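Local coordinates for phosphoinositol-specific phospholipase C (Pseudomonas sp., PDB 5FYR), which probably cleaves phosphoinositides at the headgroup phosphodiester in a calcium-dependent manner, with a TIM-barrel-type catalytic fold that here holds myo-inositol beside calcium, at residues A[5-10]-A[43-48]; A[49-54]-A[118-123]; A[146-151]-A[184-189]; A[258-263]-A[279-284]. One frame throughout, in Å; residues are numbered along the deposited sequence.

Contact 1: A[5-10]-A[43-48]. With CA (calcium ion), chain F; INS (1,2,3,4,5,6-hexahydroxy-cyclohexane), chain E.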
# COMPACT_ATOMS: atom_id res chain seq x y z
N PRO A 5 17.15 -12.57 2.26
CA PRO A 5 17.93 -11.76 1.37
C PRO A 5 18.73 -10.77 2.19
O PRO A 5 18.28 -10.35 3.27
CB PRO A 5 16.87 -11.06 0.50
CG PRO A 5 15.66 -11.02 1.34
CD PRO A 5 15.71 -12.28 2.15
N ALA A 6 19.87 -10.37 1.64
CA ALA A 6 20.82 -9.52 2.35
C ALA A 6 20.26 -8.18 2.77
O ALA A 6 20.67 -7.60 3.78
CB ALA A 6 22.08 -9.33 1.49
N PHE A 7 19.29 -7.69 2.01
CA PHE A 7 18.74 -6.37 2.31
C PHE A 7 17.82 -6.29 3.53
O PHE A 7 17.44 -5.18 3.92
CB PHE A 7 18.10 -5.70 1.07
CG PHE A 7 16.77 -6.30 0.63
CD1 PHE A 7 15.59 -5.92 1.23
CD2 PHE A 7 16.71 -7.21 -0.42
CE1 PHE A 7 14.37 -6.42 0.80
CE2 PHE A 7 15.48 -7.71 -0.83
CZ PHE A 7 14.31 -7.32 -0.22
N ILE A 8 17.43 -7.43 4.08
CA ILE A 8 16.55 -7.44 5.27
C ILE A 8 17.41 -7.69 6.52
O ILE A 8 18.04 -8.75 6.65
CB ILE A 8 15.47 -8.52 5.12
CG1 ILE A 8 14.59 -8.25 3.87
CG2 ILE A 8 14.61 -8.55 6.36
CD1 ILE A 8 13.52 -9.32 3.60
N ASP A 9 17.38 -6.71 7.45
CA ASP A 9 17.99 -6.87 8.76
C ASP A 9 17.26 -8.01 9.45
O ASP A 9 16.04 -7.95 9.64
CB ASP A 9 17.89 -5.53 9.50
CG ASP A 9 18.46 -5.54 10.90
OD1 ASP A 9 18.66 -6.63 11.51
OD2 ASP A 9 18.72 -4.43 11.39
N PRO A 10 18.00 -9.08 9.85
CA PRO A 10 17.32 -10.21 10.53
C PRO A 10 16.54 -9.85 11.80
O PRO A 10 15.61 -10.59 12.18
CB PRO A 10 18.48 -11.13 10.90
CG PRO A 10 19.53 -10.83 9.93
CD PRO A 10 19.43 -9.38 9.64
N SER A 43 14.82 -6.16 -4.68
CA SER A 43 15.39 -5.07 -3.87
C SER A 43 14.55 -4.60 -2.71
O SER A 43 15.13 -4.15 -1.70
CB SER A 43 15.67 -3.84 -4.76
OG SER A 43 16.54 -4.10 -5.81
N VAL A 44 13.21 -4.68 -2.82
CA VAL A 44 12.29 -4.11 -1.82
C VAL A 44 11.07 -5.00 -1.67
O VAL A 44 10.88 -5.92 -2.45
CB VAL A 44 11.84 -2.68 -2.16
CG1 VAL A 44 13.05 -1.70 -2.10
CG2 VAL A 44 11.12 -2.64 -3.48
N ARG A 45 10.27 -4.75 -0.64
CA ARG A 45 9.02 -5.49 -0.37
C ARG A 45 7.80 -4.59 -0.39
O ARG A 45 6.72 -5.05 -0.03
CB ARG A 45 9.11 -6.25 0.97
CG ARG A 45 10.12 -7.38 0.98
CD ARG A 45 9.64 -8.66 0.30
NE ARG A 45 10.71 -9.66 0.11
CZ ARG A 45 11.53 -9.66 -0.93
NH1 ARG A 45 11.43 -8.73 -1.89
NH2 ARG A 45 12.45 -10.58 -1.04
N THR A 46 7.93 -3.33 -0.84
CA THR A 46 6.79 -2.40 -0.95
C THR A 46 6.84 -1.77 -2.31
O THR A 46 7.84 -1.13 -2.68
CB THR A 46 6.82 -1.35 0.17
OG1 THR A 46 6.71 -2.01 1.45
CG2 THR A 46 5.69 -0.36 0.02
N LEU A 47 5.75 -1.95 -3.07
CA LEU A 47 5.64 -1.58 -4.48
C LEU A 47 4.45 -0.61 -4.66
O LEU A 47 3.77 -0.26 -3.70
CB LEU A 47 5.47 -2.85 -5.37
CG LEU A 47 6.71 -3.82 -5.49
CD1 LEU A 47 7.01 -4.65 -4.28
CD2 LEU A 47 6.43 -4.76 -6.62
N GLU A 48 4.27 -0.15 -5.89
CA GLU A 48 3.22 0.77 -6.25
C GLU A 48 2.70 0.51 -7.67
O GLU A 48 3.47 0.27 -8.57
CB GLU A 48 3.74 2.21 -6.12
CG GLU A 48 2.68 3.29 -6.41
CD GLU A 48 3.16 4.72 -6.14
OE1 GLU A 48 4.39 4.93 -5.91
OE2 GLU A 48 2.31 5.65 -6.22
CA CA F . 1.65 6.82 -8.11
C1 INS E . 1.40 10.64 -5.89
C2 INS E . 2.50 9.58 -5.73
C3 INS E . 2.35 8.70 -4.55
C4 INS E . 0.97 8.33 -4.20
C5 INS E . -0.10 9.32 -4.39
C6 INS E . 0.01 10.19 -5.57
O1 INS E . 1.48 11.05 -7.25
O2 INS E . 2.40 8.77 -6.91
O3 INS E . 3.27 7.61 -4.57
O4 INS E . 0.92 7.58 -3.01
O5 INS E . -1.43 8.91 -4.05
O6 INS E . -0.97 11.15 -5.72
O HOH W 1 1.56 8.96 -9.37
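The F7 ring meets S43 with a face and R45 with an edge. S43 O sits over one face of the ring. It lies 3.3 Å above the ring plane and close to its centre, so the carbonyl oxygen is about equally far from all six carbons. R45 comes to the edge instead. F7 CZ points at the flat side of the guanidinium, 3.6 Å from R45 NH1, and the two planes stand 87° apart. F7 CG lies between the backbone N and the carbonyl carbon (chi1 72°), and this turns the ring toward S43 and R45. The R45 chain bends at chi2 (-79°), which folds the guanidinium back beside its own backbone. There R45 NH1 makes a weak bond of 2.9 Å to V44 O and a further bond to L41 O. R45 NH2 forms a salt bridge with E3, which should balance the buried charge. P5 CG touches the same group, 4.0 Å from R45 NH2. The type I turn from P5 to I8, closed by I8 N to P5 O, brings P5 and F7 together on this side. S43 O also accepts a bond from R294. At the far end of the second segment, E48 extends its side chain to the calcium ion, with E48 OE2 2.3 Å from the metal. INS O3 donates to the same oxygen at 2.7 Å. N27, D50 and D119 complete the protein ligands. The N-terminal turn thus packs on the residues leading into strand 46-52, and that strand carries E48 and D50 of the calcium site typical of calcium-dependent phospholipases C of the TIM-barrel class.

Contact 2: A[49-54]-A[118-123]. With CA (calcium ion), chain F; INS (1,2,3,4,5,6-hexahydroxy-cyclohexane), chain E.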
# COMPACT_ATOMS: atom_id res chain seq x y z
N LEU A 49 1.38 0.65 -7.84
CA LEU A 49 0.68 0.57 -9.10
C LEU A 49 -0.27 1.74 -9.18
O LEU A 49 -1.10 1.93 -8.28
CB LEU A 49 -0.09 -0.74 -9.21
CG LEU A 49 0.75 -1.96 -9.36
CD1 LEU A 49 0.00 -3.23 -9.03
CD2 LEU A 49 1.40 -2.07 -10.75
N ASP A 50 -0.22 2.49 -10.29
CA ASP A 50 -1.22 3.52 -10.58
C ASP A 50 -2.26 2.93 -11.52
O ASP A 50 -1.91 2.49 -12.60
CB ASP A 50 -0.53 4.73 -11.24
CG ASP A 50 0.42 5.47 -10.30
OD1 ASP A 50 0.59 5.07 -9.14
OD2 ASP A 50 1.08 6.43 -10.68
N PHE A 51 -3.53 3.01 -11.13
CA PHE A 51 -4.56 2.33 -11.89
C PHE A 51 -5.67 3.27 -12.34
O PHE A 51 -6.16 4.06 -11.56
CB PHE A 51 -5.03 1.02 -11.22
CG PHE A 51 -5.88 1.16 -10.00
CD1 PHE A 51 -5.30 1.40 -8.75
CD2 PHE A 51 -7.24 0.97 -10.08
CE1 PHE A 51 -6.10 1.51 -7.65
CE2 PHE A 51 -8.03 1.04 -8.96
CZ PHE A 51 -7.45 1.35 -7.73
N TRP A 52 -6.12 3.03 -13.57
CA TRP A 52 -7.11 3.84 -14.25
C TRP A 52 -8.29 3.01 -14.71
O TRP A 52 -8.14 1.85 -15.11
CB TRP A 52 -6.44 4.45 -15.48
CG TRP A 52 -5.30 5.39 -15.19
CD1 TRP A 52 -4.00 5.04 -14.90
CD2 TRP A 52 -5.33 6.82 -15.20
NE1 TRP A 52 -3.26 6.17 -14.71
CE2 TRP A 52 -4.06 7.27 -14.85
CE3 TRP A 52 -6.35 7.77 -15.39
CZ2 TRP A 52 -3.74 8.64 -14.74
CZ3 TRP A 52 -6.05 9.11 -15.26
CH2 TRP A 52 -4.77 9.54 -14.95
N ASP A 53 -9.47 3.60 -14.65
CA ASP A 53 -10.68 2.95 -15.16
C ASP A 53 -10.73 2.91 -16.67
O ASP A 53 -11.20 1.94 -17.24
CB ASP A 53 -11.93 3.66 -14.64
CG ASP A 53 -12.23 3.34 -13.22
OD1 ASP A 53 -11.34 3.46 -12.36
OD2 ASP A 53 -13.41 2.96 -12.96
N GLN A 54 -10.23 3.97 -17.32
CA GLN A 54 -10.42 4.13 -18.73
C GLN A 54 -9.09 4.11 -19.47
O GLN A 54 -8.02 4.19 -18.84
CB GLN A 54 -11.26 5.38 -19.00
CG GLN A 54 -12.68 5.16 -18.51
CD GLN A 54 -13.52 6.36 -18.64
OE1 GLN A 54 -13.22 7.41 -18.06
NE2 GLN A 54 -14.62 6.22 -19.36
N LEU A 118 -1.81 0.81 -4.11
CA LEU A 118 -2.68 0.86 -5.29
C LEU A 118 -3.20 2.32 -5.36
O LEU A 118 -4.13 2.72 -4.59
CB LEU A 118 -3.82 -0.16 -5.11
CG LEU A 118 -3.34 -1.60 -4.88
CD1 LEU A 118 -4.51 -2.52 -4.70
CD2 LEU A 118 -2.50 -2.10 -6.03
N ASP A 119 -2.58 3.08 -6.26
CA ASP A 119 -2.79 4.50 -6.35
C ASP A 119 -3.86 4.75 -7.42
O ASP A 119 -3.59 4.64 -8.62
CB ASP A 119 -1.45 5.15 -6.65
CG ASP A 119 -1.52 6.66 -6.72
OD1 ASP A 119 -2.43 7.24 -6.12
OD2 ASP A 119 -0.61 7.28 -7.35
N LYS A 120 -5.10 4.94 -6.98
CA LYS A 120 -6.25 5.05 -7.86
C LYS A 120 -6.25 6.42 -8.50
O LYS A 120 -6.10 7.41 -7.79
CB LYS A 120 -7.53 4.79 -7.07
CG LYS A 120 -8.73 4.56 -7.97
CD LYS A 120 -10.01 4.28 -7.15
CE LYS A 120 -11.12 3.61 -7.97
NZ LYS A 120 -11.21 4.03 -9.36
N LYS A 121 -6.48 6.48 -9.83
CA LYS A 121 -6.36 7.73 -10.56
C LYS A 121 -7.69 8.33 -11.05
O LYS A 121 -7.71 9.50 -11.42
CB LYS A 121 -5.41 7.55 -11.73
CG LYS A 121 -3.98 7.23 -11.32
CD LYS A 121 -3.32 8.43 -10.62
CE LYS A 121 -1.90 8.18 -10.21
NZ LYS A 121 -1.30 9.34 -9.46
N GLN A 122 -8.77 7.55 -11.02
CA GLN A 122 -10.10 8.02 -11.42
C GLN A 122 -11.10 7.63 -10.33
O GLN A 122 -10.77 6.97 -9.35
CB GLN A 122 -10.48 7.42 -12.78
CG GLN A 122 -9.63 8.02 -13.87
CD GLN A 122 -9.87 7.47 -15.25
OE1 GLN A 122 -9.85 6.26 -15.49
NE2 GLN A 122 -10.05 8.37 -16.19
N GLY A 123 -12.34 8.03 -10.50
CA GLY A 123 -13.34 7.70 -9.50
C GLY A 123 -13.90 6.30 -9.62
O GLY A 123 -13.56 5.57 -10.51
CA CA F . 1.65 6.82 -8.11
C1 INS E . 1.40 10.64 -5.89
C2 INS E . 2.50 9.58 -5.73
C3 INS E . 2.35 8.70 -4.55
C4 INS E . 0.97 8.33 -4.20
C5 INS E . -0.10 9.32 -4.39
C6 INS E . 0.01 10.19 -5.57
O1 INS E . 1.48 11.05 -7.25
O2 INS E . 2.40 8.77 -6.91
O3 INS E . 3.27 7.61 -4.57
O4 INS E . 0.92 7.58 -3.01
O5 INS E . -1.43 8.91 -4.05
O6 INS E . -0.97 11.15 -5.72
O HOH W 2 -9.08 4.45 -11.30
O HOH W 3 -13.15 2.16 -10.44
O HOH W 1 1.56 8.96 -9.37
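D50 and D119 form part of the calcium site, from neighbouring parallel strands. They lie side by side with their carboxylate planes 82° apart. D50 grips the metal with both oxygens, D50 OD1 at 2.3 Å and D50 OD2 at 2.7 Å. D119 uses one, D119 OD2, at 2.4 Å from the calcium ion. D50 OD1 and D119 OD2 lie 3.1 Å apart because both bind the metal. D119 OD1 accepts a hydrogen bond from INS O5. The Y29 hydroxyl is hydrogen-bonded to D50 OD2.

Strands 46-52 and 114-120 belong to the barrel of this TIM-barrel-clan enzyme. D119 N to L49 O, F51 N to D119 O and K121 N to F51 O join them. On the side away from the metal, K120 CA lies over the F51 face, 4.0 Å from the ring centroid, as a CH-pi contact.

Past the strands, K121 CB lies over the W52 face, 3.4 Å from the centroid of the six-membered ring. The bend at chi2 (-68°) turns the rest of the K121 chain back toward the metal. There K121 NZ forms a salt bridge with D119 OD2, from above the carboxylate plane, and donates to the calcium-bound water. Q122 meets the edge of the W52 indole. Q122 OE1 takes Q54 N in its carbonyl plane at 3.0 Å, and D53 N more weakly. K120 NZ forms a salt bridge with D53 OD1 at 3.1 Å, though the hydrogen bond in it is weak. R131 pairs with D53 OD2.

Contact 3: A[146-151]-A[184-189]. With INS (1,2,3,4,5,6-hexahydroxy-cyclohexane), chain E.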
# COMPACT_ATOMS: atom_id res chain seq x y z
N GLY A 146 -5.94 -16.44 -0.26
CA GLY A 146 -5.57 -16.41 1.14
C GLY A 146 -4.31 -15.67 1.50
O GLY A 146 -4.02 -15.58 2.68
N LYS A 147 -3.56 -15.14 0.53
CA LYS A 147 -2.38 -14.35 0.81
C LYS A 147 -2.65 -13.03 1.49
O LYS A 147 -1.77 -12.50 2.14
CB LYS A 147 -1.60 -14.08 -0.46
CG LYS A 147 -1.03 -15.30 -1.13
CD LYS A 147 -0.22 -14.91 -2.36
CE LYS A 147 0.26 -16.11 -3.17
NZ LYS A 147 1.26 -16.90 -2.43
N LEU A 148 -3.87 -12.50 1.39
CA LEU A 148 -4.12 -11.16 1.93
C LEU A 148 -4.16 -11.13 3.43
O LEU A 148 -4.68 -12.07 4.08
CB LEU A 148 -5.40 -10.55 1.40
CG LEU A 148 -5.42 -10.42 -0.11
CD1 LEU A 148 -6.70 -9.75 -0.58
CD2 LEU A 148 -4.24 -9.62 -0.64
N PHE A 149 -3.63 -10.03 3.98
CA PHE A 149 -3.85 -9.61 5.37
C PHE A 149 -4.63 -8.30 5.21
O PHE A 149 -4.14 -7.37 4.55
CB PHE A 149 -2.50 -9.38 6.07
CG PHE A 149 -2.60 -8.93 7.49
CD1 PHE A 149 -2.91 -9.79 8.52
CD2 PHE A 149 -2.41 -7.59 7.79
CE1 PHE A 149 -2.99 -9.32 9.83
CE2 PHE A 149 -2.49 -7.12 9.11
CZ PHE A 149 -2.78 -7.97 10.15
N THR A 150 -5.80 -8.23 5.85
CA THR A 150 -6.78 -7.16 5.62
C THR A 150 -7.02 -6.36 6.89
O THR A 150 -6.61 -6.78 7.99
CB THR A 150 -8.11 -7.76 5.19
OG1 THR A 150 -8.65 -8.51 6.28
CG2 THR A 150 -7.95 -8.67 3.94
N PRO A 151 -7.79 -5.25 6.79
CA PRO A 151 -8.07 -4.50 8.00
C PRO A 151 -8.81 -5.31 9.10
O PRO A 151 -8.49 -5.15 10.27
CB PRO A 151 -8.97 -3.37 7.50
CG PRO A 151 -8.43 -3.10 6.15
CD PRO A 151 -8.10 -4.46 5.59
N VAL A 184 0.42 -10.60 1.78
CA VAL A 184 0.31 -9.43 0.95
C VAL A 184 -0.65 -8.45 1.59
O VAL A 184 -1.76 -8.85 1.99
CB VAL A 184 -0.16 -9.81 -0.48
CG1 VAL A 184 -0.41 -8.59 -1.34
CG2 VAL A 184 0.88 -10.67 -1.14
N LEU A 185 -0.24 -7.20 1.70
CA LEU A 185 -1.10 -6.13 2.22
C LEU A 185 -1.32 -5.16 1.08
O LEU A 185 -0.38 -4.68 0.48
CB LEU A 185 -0.41 -5.39 3.36
CG LEU A 185 -0.31 -6.07 4.71
CD1 LEU A 185 0.67 -7.21 4.67
CD2 LEU A 185 0.15 -5.07 5.76
N LEU A 186 -2.59 -4.85 0.85
CA LEU A 186 -3.01 -3.93 -0.19
C LEU A 186 -3.43 -2.61 0.42
O LEU A 186 -4.12 -2.58 1.42
CB LEU A 186 -4.16 -4.51 -0.97
CG LEU A 186 -3.88 -5.87 -1.61
CD1 LEU A 186 -5.11 -6.34 -2.35
CD2 LEU A 186 -2.67 -5.87 -2.51
N VAL A 187 -3.00 -1.52 -0.18
CA VAL A 187 -3.25 -0.17 0.33
C VAL A 187 -3.84 0.70 -0.76
O VAL A 187 -3.35 0.69 -1.90
CB VAL A 187 -1.94 0.45 0.81
CG1 VAL A 187 -2.19 1.83 1.45
CG2 VAL A 187 -1.24 -0.50 1.77
N LEU A 188 -4.91 1.41 -0.45
CA LEU A 188 -5.54 2.29 -1.46
C LEU A 188 -5.09 3.73 -1.19
O LEU A 188 -5.21 4.25 -0.06
CB LEU A 188 -7.06 2.21 -1.34
CG LEU A 188 -7.88 3.00 -2.36
CD1 LEU A 188 -7.68 2.45 -3.73
CD2 LEU A 188 -9.35 2.91 -1.97
N ASN A 189 -4.66 4.39 -2.27
CA ASN A 189 -4.41 5.82 -2.24
C ASN A 189 -5.23 6.48 -3.37
O ASN A 189 -5.65 5.83 -4.33
CB ASN A 189 -2.94 6.22 -2.52
CG ASN A 189 -1.93 5.78 -1.48
OD1 ASN A 189 -2.26 5.34 -0.33
ND2 ASN A 189 -0.71 5.84 -1.85
C1 INS E . 1.40 10.64 -5.89
C2 INS E . 2.50 9.58 -5.73
C3 INS E . 2.35 8.70 -4.55
C4 INS E . 0.97 8.33 -4.20
C5 INS E . -0.10 9.32 -4.39
C6 INS E . 0.01 10.19 -5.57
O1 INS E . 1.48 11.05 -7.25
O2 INS E . 2.40 8.77 -6.91
O3 INS E . 3.27 7.61 -4.57
O4 INS E . 0.92 7.58 -3.01
O5 INS E . -1.43 8.91 -4.05
O6 INS E . -0.97 11.15 -5.72
O HOH W 4 -4.76 -6.23 2.06
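The F149 ring meets L185 with its edge, not its face. F149 CD2 is 4.0 Å from L185 CG, which lies near the ring plane. The two side chains run side by side and point the same way. CG of F149 is anti to the backbone N (chi1 179°), and this carries the ring out alongside L185. P175 and L180, from loops, also pack on this phenylalanine.

L148 packs on V184 and L186. Its CD2 branch does most of the touching. L148 CD2 is 3.8 Å from L186 CD1, and it also reaches V184 CG1 at 4.0 Å. The L148 and L186 side chains cross at a slant.

The backbones hold this packing in place through a single bridge between L148 and V184. V184 N donates to K147 O at 2.9 Å. V184 O then accepts from F149 N at 3.0 Å, and L148 CA adds a CA-H...O contact to the same oxygen. One residue further on, a water takes over. It donates to F149 O and accepts from L186 N, spanning a gap that no direct bond closes.

K147 leads its amino group away to D106 and S105. T150 is the N-cap of helix 151-158: its side chain caps a backbone N of the helix, and its own backbone N bonds to D153 OD2. The loop 146-151 therefore joins helix 133-144 to helix 151-158 while holding the start of strand 184-189. F144 and V140 of helix 133-144 cover L186, F144 also touches V184, and strand 114-120 runs beside strand 184-189 in the sheet.

Contact 4: A[258-263]-A[279-284]. With INS (1,2,3,4,5,6-hexahydroxy-cyclohexane), chain E.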
# COMPACT_ATOMS: atom_id res chain seq x y z
N ILE A 258 0.52 2.66 9.72
CA ILE A 258 1.67 2.56 8.82
C ILE A 258 1.79 3.82 7.98
O ILE A 258 0.88 4.12 7.16
CB ILE A 258 1.60 1.32 7.91
CG1 ILE A 258 1.38 0.05 8.71
CG2 ILE A 258 2.81 1.27 7.02
CD1 ILE A 258 2.38 -0.20 9.81
N GLY A 259 2.85 4.60 8.23
CA GLY A 259 3.05 5.85 7.51
C GLY A 259 3.94 5.71 6.33
O GLY A 259 4.99 5.05 6.38
N ARG A 260 3.49 6.32 5.23
CA ARG A 260 4.28 6.34 4.01
C ARG A 260 4.54 7.79 3.59
O ARG A 260 3.64 8.62 3.61
CB ARG A 260 3.53 5.62 2.87
CG ARG A 260 4.27 5.59 1.53
CD ARG A 260 3.66 4.56 0.58
NE ARG A 260 4.18 4.58 -0.78
CZ ARG A 260 3.82 5.48 -1.68
NH1 ARG A 260 2.96 6.45 -1.38
NH2 ARG A 260 4.27 5.36 -2.92
N VAL A 261 5.78 8.05 3.15
CA VAL A 261 6.18 9.36 2.61
C VAL A 261 6.72 9.20 1.23
O VAL A 261 7.59 8.36 0.99
CB VAL A 261 7.21 10.04 3.51
CG1 VAL A 261 7.78 11.32 2.88
CG2 VAL A 261 6.62 10.32 4.90
N TRP A 262 6.18 9.98 0.31
CA TRP A 262 6.60 9.96 -1.09
C TRP A 262 7.08 11.35 -1.49
O TRP A 262 6.72 12.35 -0.86
CB TRP A 262 5.43 9.54 -2.01
CG TRP A 262 4.21 10.41 -1.91
CD1 TRP A 262 3.17 10.24 -1.03
CD2 TRP A 262 3.87 11.52 -2.71
NE1 TRP A 262 2.23 11.21 -1.23
CE2 TRP A 262 2.61 11.99 -2.26
CE3 TRP A 262 4.47 12.16 -3.80
CZ2 TRP A 262 1.97 13.11 -2.81
CZ3 TRP A 262 3.81 13.26 -4.36
CH2 TRP A 262 2.58 13.72 -3.86
N GLY A 263 7.93 11.38 -2.52
CA GLY A 263 8.46 12.62 -3.09
C GLY A 263 9.67 13.19 -2.36
O GLY A 263 10.08 14.30 -2.65
N LEU A 279 7.31 3.58 5.51
CA LEU A 279 7.51 3.29 4.10
C LEU A 279 8.00 4.56 3.39
O LEU A 279 7.26 5.56 3.27
CB LEU A 279 6.21 2.83 3.47
CG LEU A 279 5.47 1.70 4.14
CD1 LEU A 279 4.15 1.44 3.36
CD2 LEU A 279 6.33 0.42 4.25
N SER A 280 9.25 4.53 2.94
CA SER A 280 9.85 5.68 2.30
C SER A 280 9.99 5.43 0.82
O SER A 280 10.76 4.56 0.41
CB SER A 280 11.27 5.94 2.87
OG SER A 280 11.21 6.41 4.19
N ALA A 281 9.17 6.12 0.03
CA ALA A 281 9.06 5.82 -1.38
C ALA A 281 10.09 6.56 -2.20
O ALA A 281 10.16 7.78 -2.14
CB ALA A 281 7.63 6.14 -1.86
N TYR A 282 10.90 5.80 -2.97
CA TYR A 282 11.90 6.38 -3.87
C TYR A 282 11.78 5.88 -5.29
O TYR A 282 11.55 4.69 -5.54
CB TYR A 282 13.30 5.97 -3.42
CG TYR A 282 13.74 6.44 -2.06
CD1 TYR A 282 13.42 5.74 -0.91
CD2 TYR A 282 14.53 7.57 -1.94
CE1 TYR A 282 13.88 6.16 0.31
CE2 TYR A 282 14.96 8.04 -0.74
CZ TYR A 282 14.66 7.33 0.39
OH TYR A 282 15.11 7.76 1.63
N TYR A 283 11.99 6.78 -6.25
CA TYR A 283 12.12 6.38 -7.62
C TYR A 283 13.29 5.43 -7.81
O TYR A 283 13.14 4.33 -8.43
CB TYR A 283 12.31 7.56 -8.53
CG TYR A 283 11.17 8.54 -8.59
CD1 TYR A 283 9.95 8.18 -9.14
CD2 TYR A 283 11.31 9.84 -8.12
CE1 TYR A 283 8.91 9.06 -9.22
CE2 TYR A 283 10.26 10.74 -8.18
CZ TYR A 283 9.07 10.37 -8.78
OH TYR A 283 8.02 11.28 -8.86
N ARG A 284 14.44 5.80 -7.25
CA ARG A 284 15.63 4.98 -7.35
C ARG A 284 15.79 4.15 -6.06
O ARG A 284 16.67 4.41 -5.24
CB ARG A 284 16.83 5.87 -7.66
CG ARG A 284 16.75 6.61 -8.98
CD ARG A 284 17.72 7.78 -9.02
NE ARG A 284 19.10 7.38 -9.15
CZ ARG A 284 20.17 8.20 -9.06
NH1 ARG A 284 20.08 9.55 -8.80
NH2 ARG A 284 21.37 7.67 -9.21
C1 INS E . 1.40 10.64 -5.89
C2 INS E . 2.50 9.58 -5.73
C3 INS E . 2.35 8.70 -4.55
C4 INS E . 0.97 8.33 -4.20
C5 INS E . -0.10 9.32 -4.39
C6 INS E . 0.01 10.19 -5.57
O1 INS E . 1.48 11.05 -7.25
O2 INS E . 2.40 8.77 -6.91
O3 INS E . 3.27 7.61 -4.57
O4 INS E . 0.92 7.58 -3.01
O5 INS E . -1.43 8.91 -4.05
O6 INS E . -0.97 11.15 -5.72
O HOH W 5 9.97 9.80 -0.16
O HOH W 6 9.50 9.56 -4.12
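V261 O is gripped by two donors. A281 N reaches it at 2.9 Å in a nearly straight bond (174° at the hydrogen). A water donates to it as well and gives its other proton to A281 O. L279 O likewise takes V261 N at 2.9 Å and a CA-H...O contact from R260 CA at 3.2 Å. L279 N to G259 O completes the ladder. A second water ties A281 O to G263 N.

Strands 258-262 and 279-282 run parallel and are linked through helix 269-274 in a beta-alpha-beta unit, the building element of TIM barrels. R260 and L279 project on the same side of the sheet.

The R260 chain is extended from CG to NE, with CG anti to the backbone N (chi1 180°). It passes L279 CB, and A281 CB lies over one face of its guanidinium, 3.6 Å from R260 NH2. The edge of that group serves the inositol. R260 NH2 donates to INS O3 at 3.0 Å and R260 NH1 to INS O4 at 2.8 Å. R260 NH2 also forms a salt bridge with E48, and N240 takes a further bond from R260 NH1. W262 turns one ring face to the sugar-like ring, with INS C3 3.6 Å above its plane, while W262 CB packs on A281 CB.

From the N terminus, contact 1 closes first, bringing the opening turn back onto the residues just ahead of strand 46-52. Contact 2 continues on that strand and closes a longer loop, through helix 94-107, to strand 114-120. Contact 3 closes over helices 151-158 and 165-168 onto strand 184-189, the next strand of that sheet. A probable hydrogen bond from L118 N to V187 O joins it to contact 2. Contact 4 closes the beta-alpha-beta crossover through helix 269-274 in the other sheet. The four follow in series, so none nests or crosses. E48 OE1 to R260 NH2, a salt bridge, ties contact 1 to contact 4 between the sheets, and each contact has a segment that reaches the inositol.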